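PDB 3BGY: probable mRNA-capping enzyme from Acanthamoeba polyphaga mimivirus, which caps viral mRNA, its triphosphatase domain, the part described here, removing the terminal phosphate from the 5'-triphosphate end of the RNA. Local coordinates for residues I12-S16 against L224-L229; G33-E37 against S146-P151; Y57-T61 against S179-N183; I74-P79 against I164-I170; Y172-Y178 against I190-S196. One frame throughout, in Å; residues are numbered along the deposited sequence. Where two conformers were deposited one is given.

Interaction 1. Residues I12-S16 against L224-L229; sequences ITIFS and LESELL
The delta carbon of Ile-14 is the bump of this contact. It drops between two leucines of the helix, with CD1 3.6 Å from Leu-228 CB and 3.8 Å from Leu-229 CG. The Ile-14 side chain stands roughly perpendicular to that of Leu-228. The CD2 branch of Leu-229 lies on Ile-14, and its CD1 branch is 3.4 Å from Ile-12 O. Phe-15 sets CZ 3.7 Å from Leu-228 CD1. Glu-225 has CG anti to its backbone N (chi1 -162°), which sends the carboxylate out to two N-H groups. OE2 accepts from both, 2.7 Å from Ile-14 N and 3.0 Å from Phe-15 N. These donors come from opposite faces of the carboxylate plane. The Phe-15 bond is the straighter, at 169°. Water 1 sits within hydrogen-bonding distance of OE2 and Phe-15 O. Ile-14 also touches Ile-142, and Phe-15 touches Ile-144, of strand 142-152. The N-terminal segment that leads into helix 17-32 thus docks on helix 221-235, which packs against the wall of a tunnel-type triphosphatase barrel.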
# COMPACT_ATOMS: atom_id res chain seq x y z
N ILE A 12 -24.04 12.25 12.41
CA ILE A 12 -23.72 11.28 11.31
C ILE A 12 -22.62 10.32 11.76
O ILE A 12 -21.47 10.72 11.96
CB ILE A 12 -23.27 12.02 9.99
CG1 ILE A 12 -24.27 13.12 9.62
CG2 ILE A 12 -23.15 11.01 8.83
CD1 ILE A 12 -23.78 14.09 8.54
N THR A 13 -22.99 9.05 11.97
CA THR A 13 -22.04 8.02 12.37
C THR A 13 -21.81 7.09 11.19
O THR A 13 -22.73 6.83 10.41
CB THR A 13 -22.52 7.17 13.59
OG1 THR A 13 -23.78 6.55 13.30
CG2 THR A 13 -22.64 8.02 14.85
N ILE A 14 -20.59 6.61 11.05
CA ILE A 14 -20.20 5.71 9.97
C ILE A 14 -20.34 4.25 10.38
O ILE A 14 -20.85 3.44 9.60
CB ILE A 14 -18.72 5.97 9.51
CG1 ILE A 14 -18.61 7.35 8.89
CG2 ILE A 14 -18.24 4.92 8.46
CD1 ILE A 14 -17.19 7.75 8.53
N PHE A 15 -19.93 3.94 11.60
CA PHE A 15 -19.93 2.56 12.08
C PHE A 15 -21.16 2.15 12.86
O PHE A 15 -21.66 2.92 13.68
CB PHE A 15 -18.70 2.29 12.97
CG PHE A 15 -17.38 2.70 12.36
CD1 PHE A 15 -17.04 2.30 11.05
CD2 PHE A 15 -16.48 3.51 13.07
CE1 PHE A 15 -15.82 2.70 10.47
CE2 PHE A 15 -15.26 3.91 12.50
CZ PHE A 15 -14.94 3.50 11.20
N SER A 16 -21.58 0.91 12.64
CA SER A 16 -22.68 0.33 13.41
C SER A 16 -22.05 -0.04 14.76
O SER A 16 -20.82 -0.04 14.90
CB SER A 16 -23.17 -0.95 12.74
OG SER A 16 -22.14 -1.92 12.73
N LEU A 224 -10.85 8.44 14.51
CA LEU A 224 -10.81 7.80 13.19
C LEU A 224 -12.09 8.10 12.42
O LEU A 224 -12.03 8.49 11.25
CB LEU A 224 -10.63 6.29 13.31
CG LEU A 224 -10.69 5.44 12.03
CD1 LEU A 224 -9.49 5.75 11.15
CD2 LEU A 224 -10.74 3.98 12.37
N GLU A 225 -13.23 8.01 13.11
CA GLU A 225 -14.53 8.25 12.46
C GLU A 225 -14.61 9.69 11.99
O GLU A 225 -15.04 9.94 10.86
CB GLU A 225 -15.69 7.91 13.42
CG GLU A 225 -17.02 7.71 12.75
CD GLU A 225 -18.05 7.04 13.67
OE1 GLU A 225 -17.96 7.16 14.90
OE2 GLU A 225 -18.95 6.35 13.13
N SER A 226 -14.12 10.64 12.80
CA SER A 226 -14.11 12.06 12.42
C SER A 226 -13.21 12.28 11.21
O SER A 226 -13.56 13.02 10.30
CB SER A 226 -13.60 12.93 13.56
OG SER A 226 -14.52 12.94 14.62
N GLU A 227 -12.07 11.59 11.18
CA GLU A 227 -11.14 11.73 10.04
C GLU A 227 -11.74 11.12 8.77
O GLU A 227 -11.63 11.70 7.69
CB GLU A 227 -9.78 11.11 10.35
CG GLU A 227 -8.97 11.99 11.28
CD GLU A 227 -7.56 11.49 11.56
OE1 GLU A 227 -7.09 10.55 10.88
OE2 GLU A 227 -6.92 12.06 12.48
N LEU A 228 -12.47 10.01 8.91
CA LEU A 228 -13.08 9.38 7.73
C LEU A 228 -14.22 10.25 7.19
O LEU A 228 -14.41 10.32 5.99
CB LEU A 228 -13.58 7.97 8.04
CG LEU A 228 -12.52 6.96 8.45
CD1 LEU A 228 -13.15 5.63 8.71
CD2 LEU A 228 -11.45 6.86 7.40
N LEU A 229 -14.96 10.90 8.10
CA LEU A 229 -16.04 11.81 7.69
C LEU A 229 -15.48 12.99 6.89
O LEU A 229 -16.08 13.39 5.90
CB LEU A 229 -16.83 12.31 8.91
CG LEU A 229 -17.90 11.34 9.42
CD1 LEU A 229 -18.51 11.88 10.70
CD2 LEU A 229 -18.96 11.11 8.33
O HOH W 1 -19.98 4.83 15.52

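Interaction 2. Residues G33-E37 against S146-P151; sequences GDNLE and STEEIP
Asn-35 turns its side chain toward segment 146-151 with CG beside its backbone N (chi1 -63°), while Glu-148 stretches out with CG anti to its N (chi1 -172°). Together these torsions bring the amide and the carboxylate to one water. The backbone between them is an antiparallel pairing of neighbouring strands in the eight-stranded barrel of the triphosphatase. Leu-36 and Glu-148 form a non-hydrogen-bonded pair. Glu-37 and Thr-147 form the hydrogen-bonded pair next to it, with Glu-37 N 2.8 Å from Thr-147 O and the return bond from Thr-147 N to Glu-37 O. Just before the strand, Asn-35 O takes a nearly straight bond from Glu-149 N, at 174°.

On the face of Leu-36 and Glu-148, Leu-36 CD2 lies 4.0 Å from Glu-148 CB. The Asn-35 side chain lies across the strand end. Its ND2 is near Ile-150 CG1, and Asn-35 OD1 is 3.5 Å from Pro-151 CD. Water 2 accepts from Asn-35 ND2 at 3.3 Å and donates to Glu-148 OE2. The other oxygen of that carboxylate, OE1, hydrogen-bonds Ser-131 OG of strand 122-136. On the Glu-37 side, water 3 donates to Glu-37 OE2 and Glu-149 O, each at 2.6 Å.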
# COMPACT_ATOMS: atom_id res chain seq x y z
N GLY A 33 0.90 -4.90 18.17
CA GLY A 33 1.66 -5.69 17.22
C GLY A 33 3.00 -5.08 16.89
O GLY A 33 3.32 -3.95 17.27
N ASP A 34 3.83 -5.89 16.24
CA ASP A 34 5.14 -5.43 15.83
C ASP A 34 5.08 -4.82 14.44
O ASP A 34 5.43 -3.65 14.23
CB ASP A 34 6.12 -6.61 15.83
CG ASP A 34 6.27 -7.26 17.19
OD1 ASP A 34 6.20 -6.54 18.20
OD2 ASP A 34 6.44 -8.50 17.24
N ASN A 35 4.55 -5.61 13.51
CA ASN A 35 4.50 -5.21 12.11
C ASN A 35 3.11 -5.19 11.49
O ASN A 35 2.94 -5.36 10.28
CB ASN A 35 5.43 -6.13 11.31
CG ASN A 35 6.89 -6.00 11.72
OD1 ASN A 35 7.47 -4.90 11.72
ND2 ASN A 35 7.49 -7.12 12.07
N LEU A 36 2.11 -4.95 12.33
CA LEU A 36 0.75 -4.83 11.82
C LEU A 36 0.54 -3.39 11.35
O LEU A 36 1.11 -2.44 11.91
CB LEU A 36 -0.27 -5.21 12.89
CG LEU A 36 -0.32 -6.67 13.34
CD1 LEU A 36 -1.24 -6.82 14.55
CD2 LEU A 36 -0.83 -7.56 12.21
N GLU A 37 -0.18 -3.24 10.24
CA GLU A 37 -0.50 -1.92 9.66
C GLU A 37 -2.00 -1.83 9.69
O GLU A 37 -2.66 -2.85 9.65
CB GLU A 37 0.01 -1.82 8.24
CG GLU A 37 1.56 -1.85 8.12
CD GLU A 37 2.31 -0.85 9.02
OE1 GLU A 37 1.80 0.26 9.31
OE2 GLU A 37 3.44 -1.19 9.44
N SER A 146 -6.37 -4.73 8.59
CA SER A 146 -5.19 -4.81 9.41
C SER A 146 -4.42 -5.91 8.72
O SER A 146 -5.03 -6.88 8.24
CB SER A 146 -5.51 -5.21 10.85
OG SER A 146 -4.38 -5.02 11.69
N THR A 147 -3.14 -5.67 8.47
CA THR A 147 -2.30 -6.70 7.89
C THR A 147 -0.86 -6.66 8.36
O THR A 147 -0.34 -5.59 8.69
CB THR A 147 -2.40 -6.71 6.34
OG1 THR A 147 -1.83 -7.92 5.82
CG2 THR A 147 -1.76 -5.49 5.72
N GLU A 148 -0.24 -7.84 8.36
CA GLU A 148 1.15 -7.99 8.79
C GLU A 148 2.08 -7.81 7.61
O GLU A 148 1.98 -8.53 6.62
CB GLU A 148 1.34 -9.36 9.40
CG GLU A 148 2.68 -9.58 10.07
CD GLU A 148 2.87 -11.03 10.53
OE1 GLU A 148 1.97 -11.87 10.34
OE2 GLU A 148 3.93 -11.30 11.11
N GLU A 149 3.00 -6.85 7.72
CA GLU A 149 3.94 -6.54 6.67
C GLU A 149 5.27 -6.38 7.36
O GLU A 149 5.51 -5.38 8.04
CB GLU A 149 3.53 -5.24 5.93
CG GLU A 149 2.19 -5.34 5.16
CD GLU A 149 1.91 -4.18 4.22
OE1 GLU A 149 2.80 -3.81 3.43
OE2 GLU A 149 0.77 -3.66 4.26
N ILE A 150 6.15 -7.35 7.15
CA ILE A 150 7.46 -7.34 7.79
C ILE A 150 8.50 -6.70 6.88
O ILE A 150 8.80 -7.23 5.82
CB ILE A 150 7.86 -8.79 8.18
CG1 ILE A 150 6.77 -9.40 9.06
CG2 ILE A 150 9.24 -8.80 8.90
CD1 ILE A 150 6.96 -10.87 9.42
N PRO A 151 9.11 -5.58 7.32
CA PRO A 151 10.11 -4.94 6.46
C PRO A 151 11.45 -5.62 6.62
O PRO A 151 11.81 -6.06 7.72
CB PRO A 151 10.18 -3.51 7.02
CG PRO A 151 8.99 -3.39 7.93
CD PRO A 151 8.84 -4.75 8.50
O HOH W 2 5.43 -9.60 12.57
O HOH W 3 5.27 -2.87 8.74

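Interaction 3. Residues Y57-T61 against S179-N183; sequences YINIT and SFTIN
Tyr-57, which packs its CB on Phe-180, has its backbone O gripped twice by Thr-61 at the end of helix 47-60. Thr-61 OG1 gives Tyr-57 O a 2.7 Å bond and Thr-61 N a 2.9 Å bond. The two donors reach the oxygen from opposite faces of its carbonyl plane. Thr-61 places OG1 beside its own backbone N (chi1 -51°), and this turns the hydroxyl back to the helix. The same Thr-61 OG1 sits 3.8 Å from Phe-180 CD1.

The Phe-180 ring carries most of the contact. Tyr-57 CB stands over the centre of one face, 3.4 Å from the Phe-180 ring centroid and 3° off the normal, a well-centred CH-pi contact. The two aromatic rings are oblique, with planes 31° apart. Ile-58 CG1 meets the Phe-180 ring at CE1 and CZ, 3.8 Å from CE1. Further along, Ile-182 CG2 approaches Tyr-57 CE1. Ile-66 of strand 66-77 and Ile-190 of strand 186-196 also touch Phe-180, while Val-231 and Ile-234 of helix 221-235 touch Tyr-57. Helix 47-60 is therefore held to this strand of the tunnel barrel by apolar and CH-pi contacts, with no hydrogen bond across.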
# COMPACT_ATOMS: atom_id res chain seq x y z
N TYR A 57 -5.67 18.18 -0.88
CA TYR A 57 -4.60 17.97 0.10
C TYR A 57 -3.32 18.73 -0.19
O TYR A 57 -2.66 19.20 0.74
CB TYR A 57 -4.37 16.49 0.33
CG TYR A 57 -5.43 15.89 1.21
CD1 TYR A 57 -5.48 16.18 2.59
CD2 TYR A 57 -6.41 15.06 0.67
CE1 TYR A 57 -6.51 15.65 3.41
CE2 TYR A 57 -7.43 14.53 1.48
CZ TYR A 57 -7.47 14.83 2.84
OH TYR A 57 -8.49 14.30 3.58
N ILE A 58 -3.02 18.98 -1.46
CA ILE A 58 -1.83 19.78 -1.79
C ILE A 58 -1.99 21.22 -1.26
O ILE A 58 -1.08 21.75 -0.61
CB ILE A 58 -1.52 19.77 -3.31
CG1 ILE A 58 -0.92 18.41 -3.68
CG2 ILE A 58 -0.49 20.87 -3.70
CD1 ILE A 58 -0.84 18.12 -5.14
N ASN A 59 -3.15 21.84 -1.48
CA ASN A 59 -3.33 23.21 -0.99
C ASN A 59 -3.43 23.41 0.52
O ASN A 59 -3.04 24.47 1.02
CB ASN A 59 -4.40 24.01 -1.76
CG ASN A 59 -5.74 23.32 -1.84
OD1 ASN A 59 -6.24 23.09 -2.94
ND2 ASN A 59 -6.35 23.03 -0.70
N ILE A 60 -3.91 22.40 1.25
CA ILE A 60 -3.99 22.54 2.71
C ILE A 60 -2.81 21.96 3.50
O ILE A 60 -2.64 22.28 4.67
CB ILE A 60 -5.32 21.97 3.31
CG1 ILE A 60 -5.41 20.44 3.12
CG2 ILE A 60 -6.54 22.69 2.70
CD1 ILE A 60 -6.44 19.77 4.00
N THR A 61 -2.01 21.10 2.86
CA THR A 61 -0.89 20.44 3.54
C THR A 61 0.44 21.16 3.37
O THR A 61 0.86 21.41 2.24
CB THR A 61 -0.76 18.95 3.11
OG1 THR A 61 -2.05 18.33 3.24
CG2 THR A 61 0.22 18.16 3.97
N SER A 179 1.53 11.34 -0.69
CA SER A 179 1.27 11.02 0.72
C SER A 179 1.21 12.30 1.52
O SER A 179 2.09 13.16 1.44
CB SER A 179 2.36 10.11 1.30
OG SER A 179 2.38 8.86 0.62
N PHE A 180 0.12 12.45 2.28
CA PHE A 180 -0.06 13.66 3.07
C PHE A 180 -0.11 13.31 4.54
O PHE A 180 -1.02 12.63 4.98
CB PHE A 180 -1.35 14.35 2.64
CG PHE A 180 -1.40 14.65 1.17
CD1 PHE A 180 -0.82 15.82 0.67
CD2 PHE A 180 -2.01 13.75 0.27
CE1 PHE A 180 -0.82 16.11 -0.71
CE2 PHE A 180 -2.03 14.03 -1.12
CZ PHE A 180 -1.43 15.22 -1.62
N THR A 181 0.89 13.75 5.30
CA THR A 181 0.91 13.45 6.73
C THR A 181 0.04 14.51 7.40
O THR A 181 0.47 15.64 7.61
CB THR A 181 2.38 13.42 7.26
OG1 THR A 181 3.09 12.36 6.61
CG2 THR A 181 2.39 13.13 8.77
N ILE A 182 -1.21 14.15 7.67
CA ILE A 182 -2.15 15.11 8.23
C ILE A 182 -1.95 15.50 9.70
O ILE A 182 -2.32 16.60 10.10
CB ILE A 182 -3.61 14.72 7.89
CG1 ILE A 182 -3.92 13.30 8.33
CG2 ILE A 182 -3.85 14.85 6.35
CD1 ILE A 182 -5.42 12.94 8.25
N ASN A 183 -1.37 14.59 10.46
CA ASN A 183 -1.02 14.80 11.87
C ASN A 183 -0.02 13.71 12.22
O ASN A 183 0.31 12.87 11.38
CB ASN A 183 -2.25 14.80 12.82
CG ASN A 183 -3.14 13.57 12.68
OD1 ASN A 183 -2.67 12.43 12.75
ND2 ASN A 183 -4.44 13.79 12.52

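Interaction 4. Residues I74-P79 against I164-I170; sequences ISLIFP and ITGSERI
Strands 66-77 and 169-183, neighbours in the closed antiparallel tunnel barrel, meet here with Ile-77 and Arg-169 as the hydrogen-bonded pair and Leu-76 and Ile-170 as the non-hydrogen-bonded one. Ile-77 N to Arg-169 O measures 2.8 Å and is almost straight at 176°. Arg-169 N returns a bond to Ile-77 O. On the face these two residues share, Ile-77 CB and Arg-169 CB are 4.0 Å apart. Arg-169 runs extended from CG to NE, and its NH1 reaches water 4, which lies in the guanidinium plane and donates to Ile-77 O.

The other face is apolar. Leu-76 and Ile-170 run alongside each other, with Leu-76 CD2 3.9 Å from Ile-170 CG1. Ile-74 CG2 meets Ile-170 CG2 at 3.8 Å. Ile-164 CD1 touches both Leu-76 CD1 and Phe-78 CZ. Helix 106-115 packs on Ile-74 and Leu-76.

Glu-168 bends at chi2 (74°) and sends CG off-centre over the Phe-78 ring, 4.1 Å from the centroid. Its carboxylate ties the turn before the strand. Glu-168 OE2 accepts from Thr-165 N at 2.9 Å and OE1 from Gly-166 N, each on the syn lone pair. The buried Glu-168 therefore does two jobs: its aliphatic part packs on the aromatic ring, and two backbone N-H groups would probably favour its charged form.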
# COMPACT_ATOMS: atom_id res chain seq x y z
N ILE A 74 7.23 -4.88 -7.41
CA ILE A 74 7.33 -6.20 -8.03
C ILE A 74 6.95 -7.14 -6.92
O ILE A 74 7.64 -7.23 -5.90
CB ILE A 74 8.75 -6.53 -8.57
CG1 ILE A 74 9.20 -5.49 -9.59
CG2 ILE A 74 8.74 -7.88 -9.31
CD1 ILE A 74 10.14 -4.47 -9.02
N SER A 75 5.81 -7.80 -7.08
CA SER A 75 5.36 -8.72 -6.05
C SER A 75 5.50 -10.17 -6.47
O SER A 75 5.02 -10.55 -7.54
CB SER A 75 3.88 -8.47 -5.75
OG SER A 75 3.65 -7.16 -5.26
N LEU A 76 6.16 -10.96 -5.62
CA LEU A 76 6.27 -12.40 -5.85
C LEU A 76 5.20 -13.02 -5.00
O LEU A 76 5.20 -12.87 -3.78
CB LEU A 76 7.63 -12.95 -5.44
CG LEU A 76 8.86 -12.28 -6.02
CD1 LEU A 76 10.06 -13.06 -5.47
CD2 LEU A 76 8.86 -12.30 -7.56
N ILE A 77 4.26 -13.71 -5.66
CA ILE A 77 3.11 -14.32 -4.98
C ILE A 77 3.29 -15.82 -4.90
O ILE A 77 3.30 -16.52 -5.90
CB ILE A 77 1.80 -13.94 -5.71
CG1 ILE A 77 1.73 -12.41 -5.85
CG2 ILE A 77 0.56 -14.43 -4.90
CD1 ILE A 77 0.84 -11.96 -6.99
N PHE A 78 3.34 -16.30 -3.67
CA PHE A 78 3.60 -17.71 -3.39
C PHE A 78 2.35 -18.58 -3.33
O PHE A 78 1.26 -18.05 -3.18
CB PHE A 78 4.42 -17.79 -2.09
CG PHE A 78 5.81 -17.31 -2.24
CD1 PHE A 78 6.10 -15.95 -2.07
CD2 PHE A 78 6.84 -18.20 -2.60
CE1 PHE A 78 7.43 -15.47 -2.27
CE2 PHE A 78 8.16 -17.73 -2.80
CZ PHE A 78 8.46 -16.35 -2.64
N PRO A 79 2.50 -19.92 -3.46
CA PRO A 79 1.34 -20.82 -3.41
C PRO A 79 0.50 -20.67 -2.14
O PRO A 79 -0.72 -20.87 -2.18
CB PRO A 79 1.98 -22.20 -3.50
CG PRO A 79 3.11 -21.98 -4.36
CD PRO A 79 3.68 -20.66 -3.92
N ILE A 164 12.67 -19.91 -3.79
CA ILE A 164 12.08 -19.84 -5.12
C ILE A 164 11.96 -21.26 -5.67
O ILE A 164 12.97 -21.94 -5.85
CB ILE A 164 12.91 -18.92 -6.07
CG1 ILE A 164 12.91 -17.47 -5.54
CG2 ILE A 164 12.39 -18.99 -7.52
CD1 ILE A 164 11.49 -16.91 -5.21
N THR A 165 10.72 -21.70 -5.87
CA THR A 165 10.47 -23.04 -6.41
C THR A 165 10.30 -23.01 -7.93
O THR A 165 10.50 -24.02 -8.61
CB THR A 165 9.20 -23.71 -5.79
OG1 THR A 165 8.02 -23.03 -6.22
CG2 THR A 165 9.26 -23.69 -4.25
N GLY A 166 9.93 -21.84 -8.44
CA GLY A 166 9.70 -21.68 -9.87
C GLY A 166 8.21 -21.60 -10.21
O GLY A 166 7.86 -21.34 -11.36
N SER A 167 7.35 -21.84 -9.23
CA SER A 167 5.90 -21.80 -9.44
C SER A 167 5.27 -20.50 -8.90
O SER A 167 4.05 -20.41 -8.68
CB SER A 167 5.23 -23.03 -8.81
OG SER A 167 5.17 -22.92 -7.40
N GLU A 168 6.12 -19.52 -8.62
CA GLU A 168 5.65 -18.22 -8.10
C GLU A 168 4.94 -17.43 -9.19
O GLU A 168 5.28 -17.55 -10.38
CB GLU A 168 6.84 -17.35 -7.65
CG GLU A 168 7.55 -17.82 -6.37
CD GLU A 168 8.42 -19.06 -6.56
OE1 GLU A 168 8.90 -19.29 -7.69
OE2 GLU A 168 8.62 -19.79 -5.56
N ARG A 169 3.93 -16.65 -8.77
CA ARG A 169 3.23 -15.75 -9.68
C ARG A 169 3.89 -14.37 -9.48
O ARG A 169 4.45 -14.10 -8.41
CB ARG A 169 1.73 -15.65 -9.33
CG ARG A 169 0.90 -16.92 -9.61
CD ARG A 169 -0.50 -16.78 -8.97
NE ARG A 169 -1.50 -17.79 -9.36
CZ ARG A 169 -1.58 -19.02 -8.85
NH1 ARG A 169 -0.70 -19.42 -7.93
NH2 ARG A 169 -2.59 -19.82 -9.17
N ILE A 170 3.94 -13.54 -10.52
CA ILE A 170 4.53 -12.21 -10.37
C ILE A 170 3.54 -11.14 -10.83
O ILE A 170 2.84 -11.32 -11.83
CB ILE A 170 5.85 -12.03 -11.14
CG1 ILE A 170 6.81 -13.17 -10.82
CG2 ILE A 170 6.54 -10.71 -10.71
CD1 ILE A 170 7.99 -13.22 -11.76
O HOH W 4 1.73 -18.59 -6.54

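Interaction 5. Residues Y172-Y178 against I190-S196; sequences YRYKTRY and ITDVKSS
The rings of Tyr-172 and Tyr-178 each meet a carbonyl of the partner strand at the edge. Ser-196 O lies near the plane of the Tyr-172 ring, 3.6 Å from CD2, and Ile-190 O lies in the plane of the Tyr-178 ring, 3.8 Å from CD1. The motif is a beta hairpin, part of the wall of the tunnel barrel. Its arms run antiparallel, at 165°, and are in register from Tyr-172 with Ser-196 to Tyr-178 with Ile-190. Eight backbone bonds join the four hydrogen-bonded pairs.

The face with Arg-173, Lys-175 and Arg-177 also holds Thr-191, Val-193 and Ser-195. In Lys-175, chi1 (-67°) sets CG beside the backbone N, and the chain, extended beyond CG, lies along Val-193. Lys-175 CB touches Thr-191 CG2 at 3.8 Å, and its NZ makes a long, weak ion pair with Asp-73. A basic row of this kind is consistent with the phosphate-binding tunnel of this enzyme family.

The face of the three tyrosines also carries Thr-176, Asp-192 and Lys-194. Thr-176 bonds to Asn-70, Lys-194 to Val-205 and Ser-207, and Asp-192 OD1 to Ser-207. Water 5 lies 2.9 Å from Tyr-174 O and 3.0 Å from Asp-192 OD1, placed to donate to either.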
# COMPACT_ATOMS: atom_id res chain seq x y z
N TYR A 172 3.17 -6.75 -11.32
CA TYR A 172 3.86 -5.47 -11.43
C TYR A 172 2.89 -4.33 -11.27
O TYR A 172 1.79 -4.37 -11.81
CB TYR A 172 4.52 -5.32 -12.80
CG TYR A 172 5.45 -6.46 -13.11
CD1 TYR A 172 6.78 -6.44 -12.65
CD2 TYR A 172 4.99 -7.61 -13.80
CE1 TYR A 172 7.63 -7.53 -12.87
CE2 TYR A 172 5.86 -8.73 -14.02
CZ TYR A 172 7.17 -8.66 -13.54
OH TYR A 172 8.03 -9.70 -13.75
N ARG A 173 3.26 -3.36 -10.43
CA ARG A 173 2.42 -2.18 -10.25
C ARG A 173 3.31 -0.96 -10.29
O ARG A 173 4.21 -0.85 -9.48
CB ARG A 173 1.65 -2.22 -8.92
CG ARG A 173 0.53 -3.24 -8.91
CD ARG A 173 -0.28 -3.21 -7.65
NE ARG A 173 -1.39 -4.16 -7.75
CZ ARG A 173 -1.88 -4.87 -6.74
NH1 ARG A 173 -1.38 -4.76 -5.52
NH2 ARG A 173 -2.85 -5.75 -6.97
N TYR A 174 3.09 -0.10 -11.28
CA TYR A 174 3.84 1.14 -11.40
C TYR A 174 2.93 2.17 -10.75
O TYR A 174 1.77 2.40 -11.19
CB TYR A 174 4.12 1.52 -12.85
CG TYR A 174 5.02 2.74 -12.95
CD1 TYR A 174 6.34 2.70 -12.49
CD2 TYR A 174 4.52 3.98 -13.43
CE1 TYR A 174 7.16 3.86 -12.50
CE2 TYR A 174 5.33 5.15 -13.45
CZ TYR A 174 6.64 5.08 -12.98
OH TYR A 174 7.42 6.22 -13.02
N LYS A 175 3.47 2.86 -9.76
CA LYS A 175 2.68 3.80 -8.98
C LYS A 175 3.19 5.22 -8.88
O LYS A 175 4.40 5.41 -8.81
CB LYS A 175 2.62 3.26 -7.55
CG LYS A 175 1.82 1.95 -7.40
CD LYS A 175 1.78 1.50 -5.95
CE LYS A 175 0.97 0.24 -5.78
NZ LYS A 175 0.84 -0.14 -4.34
N THR A 176 2.26 6.18 -8.88
CA THR A 176 2.58 7.59 -8.63
C THR A 176 1.74 7.84 -7.38
O THR A 176 0.50 7.91 -7.44
CB THR A 176 2.21 8.55 -9.78
OG1 THR A 176 2.99 8.20 -10.93
CG2 THR A 176 2.54 10.02 -9.40
N ARG A 177 2.44 8.05 -6.28
CA ARG A 177 1.78 8.24 -5.00
C ARG A 177 2.02 9.62 -4.44
O ARG A 177 3.04 10.26 -4.72
CB ARG A 177 2.31 7.17 -4.03
CG ARG A 177 1.68 7.12 -2.62
CD ARG A 177 2.32 6.04 -1.77
NE ARG A 177 3.76 6.25 -1.58
CZ ARG A 177 4.58 5.39 -0.96
NH1 ARG A 177 4.13 4.25 -0.46
NH2 ARG A 177 5.86 5.69 -0.82
N TYR A 178 0.99 10.14 -3.79
CA TYR A 178 1.07 11.40 -3.08
C TYR A 178 0.67 11.02 -1.66
O TYR A 178 -0.37 10.38 -1.46
CB TYR A 178 0.10 12.44 -3.63
CG TYR A 178 0.33 12.82 -5.06
CD1 TYR A 178 -0.21 12.03 -6.09
CD2 TYR A 178 1.12 13.93 -5.40
CE1 TYR A 178 0.04 12.34 -7.46
CE2 TYR A 178 1.38 14.25 -6.76
CZ TYR A 178 0.84 13.45 -7.78
OH TYR A 178 1.11 13.72 -9.11
N ILE A 190 -2.75 8.73 -1.76
CA ILE A 190 -3.60 8.70 -2.96
C ILE A 190 -2.66 8.28 -4.07
O ILE A 190 -1.64 8.94 -4.31
CB ILE A 190 -4.35 10.05 -3.21
CG1 ILE A 190 -5.24 9.98 -4.46
CG2 ILE A 190 -3.42 11.19 -3.39
CD1 ILE A 190 -6.53 9.29 -4.31
N THR A 191 -3.07 7.27 -4.82
CA THR A 191 -2.16 6.69 -5.81
C THR A 191 -2.77 6.41 -7.17
O THR A 191 -3.90 5.96 -7.27
CB THR A 191 -1.63 5.34 -5.25
OG1 THR A 191 -1.14 5.50 -3.92
CG2 THR A 191 -0.46 4.82 -6.08
N ASP A 192 -2.00 6.74 -8.22
CA ASP A 192 -2.36 6.46 -9.61
C ASP A 192 -1.59 5.14 -9.82
O ASP A 192 -0.35 5.11 -9.76
CB ASP A 192 -1.82 7.59 -10.50
CG ASP A 192 -1.86 7.27 -11.99
OD1 ASP A 192 -1.76 6.09 -12.39
OD2 ASP A 192 -1.94 8.22 -12.79
N VAL A 193 -2.30 4.03 -10.04
CA VAL A 193 -1.64 2.72 -10.15
C VAL A 193 -1.85 2.06 -11.51
O VAL A 193 -2.98 1.95 -11.98
CB VAL A 193 -2.22 1.71 -9.07
CG1 VAL A 193 -1.49 0.34 -9.11
CG2 VAL A 193 -2.21 2.26 -7.68
N LYS A 194 -0.75 1.58 -12.11
CA LYS A 194 -0.82 0.83 -13.38
C LYS A 194 -0.45 -0.60 -13.00
O LYS A 194 0.65 -0.84 -12.53
CB LYS A 194 0.12 1.44 -14.43
CG LYS A 194 -0.47 2.75 -15.03
CD LYS A 194 0.50 3.44 -15.96
CE LYS A 194 -0.00 4.81 -16.41
NZ LYS A 194 -1.42 4.76 -16.92
N SER A 195 -1.38 -1.53 -13.19
CA SER A 195 -1.16 -2.92 -12.84
C SER A 195 -1.13 -3.86 -14.04
O SER A 195 -1.81 -3.62 -15.04
CB SER A 195 -2.26 -3.40 -11.87
OG SER A 195 -2.32 -2.58 -10.72
N SER A 196 -0.27 -4.87 -13.94
CA SER A 196 -0.13 -5.89 -14.99
C SER A 196 0.58 -7.17 -14.54
O SER A 196 1.47 -7.12 -13.67
CB SER A 196 0.64 -5.32 -16.19
OG SER A 196 0.73 -6.28 -17.24
O HOH W 5 0.99 4.92 -12.46

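Interactions 2, 4 and 5 join strands of one closed antiparallel barrel. Interaction 3 fixes helix 47-60 to it, and interaction 1 docks the N-terminal segment on helix 221-235. Strand 169-183 runs through interactions 4, 5 and 3. Tyr-172 CE1 packs 3.7 Å from Ile-74 CG2 of interaction 4, and Ile-190 CG2 lies 3.9 Å from Phe-180 CE2 of interaction 3. A probable hydrogen bond, Asn-183 ND2 to Glu-227 OE2, 3.0 Å, ties interaction 3 to interaction 1. Interactions 1 and 4 have centres about 38 Å apart. Acetate, probably from the crystallisation liquor, lies about 3 Å from the Phe-78 side chain and about 4 Å from that of Tyr-178. The basic face of interaction 5 probably turns to the tunnel.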